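Local coordinates for centrosome-associated zinc finger protein CP190 (Drosophila melanogaster, PDB 6ER1) that organises chromatin domains and insulator boundaries after recruitment by insulator DNA-binding proteins, and homodimerises through its N-terminal BTB domain, at residues Y60-V63 / L64-T67. Residues are numbered along the deposited sequence; the frame is centred on the assembly and turned at random.
Sequences YFNV and LEQT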
loop_
_atom_site.group_PDB
_atom_site.type_symbol
_atom_site.label_atom_id
_atom_site.label_comp_id
_atom_site.label_asym_id
_atom_site.label_seq_id
_atom_site.Cartn_x
_atom_site.Cartn_y
_atom_site.Cartn_z
ATOM N N TYR A 60 11.942 -6.810 9.199
ATOM C CA TYR A 60 11.881 -8.035 10.018
ATOM C C TYR A 60 10.991 -9.101 9.395
ATOM O O TYR A 60 11.309 -10.284 9.427
ATOM C CB TYR A 60 11.425 -7.685 11.384
ATOM C CG TYR A 60 11.472 -8.824 12.377
ATOM C CD1 TYR A 60 12.664 -9.253 12.962
ATOM C CD2 TYR A 60 10.286 -9.429 12.783
ATOM C CE1 TYR A 60 12.672 -10.271 13.931
ATOM C CE2 TYR A 60 10.264 -10.396 13.774
ATOM C CZ TYR A 60 11.435 -10.824 14.339
ATOM O OH TYR A 60 11.366 -11.831 15.288
ATOM N N PHE A 61 9.830 -8.705 8.856
ATOM C CA PHE A 61 8.982 -9.692 8.205
ATOM C C PHE A 61 9.668 -10.279 6.956
ATOM O O PHE A 61 9.491 -11.453 6.678
ATOM C CB PHE A 61 7.599 -9.146 7.898
ATOM C CG PHE A 61 6.743 -8.940 9.118
ATOM C CD1 PHE A 61 5.960 -9.963 9.564
ATOM C CD2 PHE A 61 6.707 -7.735 9.807
ATOM C CE1 PHE A 61 5.166 -9.791 10.655
ATOM C CE2 PHE A 61 5.918 -7.572 10.933
ATOM C CZ PHE A 61 5.143 -8.603 11.313
ATOM N N ASN A 62 10.513 -9.479 6.262
ATOM C CA ASN A 62 11.323 -9.993 5.168
ATOM C C ASN A 62 12.255 -11.116 5.657
ATOM O O ASN A 62 12.359 -12.170 5.044
ATOM C CB ASN A 62 12.115 -8.899 4.424
ATOM C CG ASN A 62 11.218 -7.925 3.680
ATOM O OD1 ASN A 62 10.221 -8.313 3.092
ATOM N ND2 ASN A 62 11.614 -6.656 3.656
ATOM N N VAL A 63 12.889 -10.881 6.789
ATOM C CA VAL A 63 13.786 -11.911 7.328
ATOM C C VAL A 63 13.035 -13.139 7.795
ATOM O O VAL A 63 13.509 -14.248 7.583
ATOM C CB VAL A 63 14.807 -11.334 8.358
ATOM C CG1 VAL A 63 15.108 -12.251 9.529
ATOM C CG2 VAL A 63 16.109 -11.041 7.627
ATOM N N LEU A 64 11.847 -12.932 8.386
ATOM C CA LEU A 64 10.998 -14.095 8.765
ATOM C C LEU A 64 10.629 -14.938 7.528
ATOM O O LEU A 64 10.697 -16.145 7.564
ATOM C CB LEU A 64 9.738 -13.616 9.493
ATOM C CG LEU A 64 9.891 -12.934 10.832
ATOM C CD1 LEU A 64 8.524 -12.718 11.467
ATOM C CD2 LEU A 64 10.846 -13.671 11.755
ATOM N N GLU A 65 10.302 -14.279 6.412
ATOM C CA GLU A 65 9.976 -15.015 5.218
ATOM C C GLU A 65 11.164 -15.788 4.647
ATOM O O GLU A 65 10.962 -16.807 4.006
ATOM C CB GLU A 65 9.431 -14.067 4.163
ATOM C CG GLU A 65 8.012 -13.652 4.433
ATOM C CD GLU A 65 7.373 -13.075 3.201
ATOM O OE1 GLU A 65 6.675 -13.843 2.496
ATOM O OE2 GLU A 65 7.585 -11.874 2.953
ATOM N N GLN A 66 12.382 -15.283 4.865
ATOM C CA GLN A 66 13.605 -15.984 4.479
ATOM C C GLN A 66 13.991 -17.150 5.411
ATOM O O GLN A 66 14.727 -18.019 5.001
ATOM C CB GLN A 66 14.796 -14.998 4.407
ATOM C CG GLN A 66 14.698 -13.892 3.376
ATOM C CD GLN A 66 14.705 -14.442 1.982
ATOM O OE1 GLN A 66 15.651 -15.111 1.590
ATOM N NE2 GLN A 66 13.627 -14.219 1.246
ATOM N N THR A 67 13.499 -17.173 6.652
ATOM C CA THR A 67 14.060 -18.057 7.689
ATOM C C THR A 67 13.083 -18.917 8.459
ATOM O O THR A 67 13.503 -19.771 9.286
ATOM C CB THR A 67 14.825 -17.234 8.739
ATOM O OG1 THR A 67 13.924 -16.345 9.405
ATOM C CG2 THR A 67 16.015 -16.525 8.122
HETATM O O HOH W 1 9.779 -10.778 1.889
HETATM O O HOH W 2 11.941 -12.466 2.238
#
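Leu64 lays its branched end against Tyr60 one helical turn earlier, and this pair makes the tightly packed side of the short helix 60-67. With its CG swung anti to the backbone N (chi1 -173°), the tyrosine ring runs forward along the helix and meets both leucine methyls. CD2 of Leu64 sits over one ring face in a CH-pi contact, 4.2 Å from the centroid of the Tyr60 ring, while CD1 of Leu64 comes to 3.7 Å from CE2 of Tyr60. CD1 of Leu64 also lies 4.2 Å from CD1 of Phe61, so that one methyl touches both rings. Phe81 meets both rings, Tyr60 edge-to-face, and Leu75 of strand 74-76 packs on Leu64; the phenol hydroxyl of Tyr60 is hydrogen-bonded to Glu114.

Toward solvent, direct side-chain packing gives way to water and polar links. One water donates to OD1 of Asn62 and to OE2 of Glu65, the latter at 2.7 Å, bridging two side chains whose stronger partners are Asp59 for the amide and Arg51, in a salt bridge, for the carboxylate. Another water donates to the carbonyl O of Asn62 and accepts from NE2 of Gln66 at 2.6 Å, with the glutamine chain bent at chi2 (-65°). That carbonyl also receives Gln66 N, so it is gripped twice. At the last turn OG1 of Thr67 donates to the O of Val63 at 2.8 Å, approaching from above the carbonyl plane. Asn62 ND2 also hydrogen-bonds Tyr34 OH of the second subunit, a single link from helix 60-67 to the dimer partner. With Leu64 and Phe61 buried inward, Tyr60 at their margin, and Asn62, Gln66, Thr67 and the exposed Val63 on the other side, this is a short amphipathic helix packed beside the sheet of a homodimeric BTB/POZ domain.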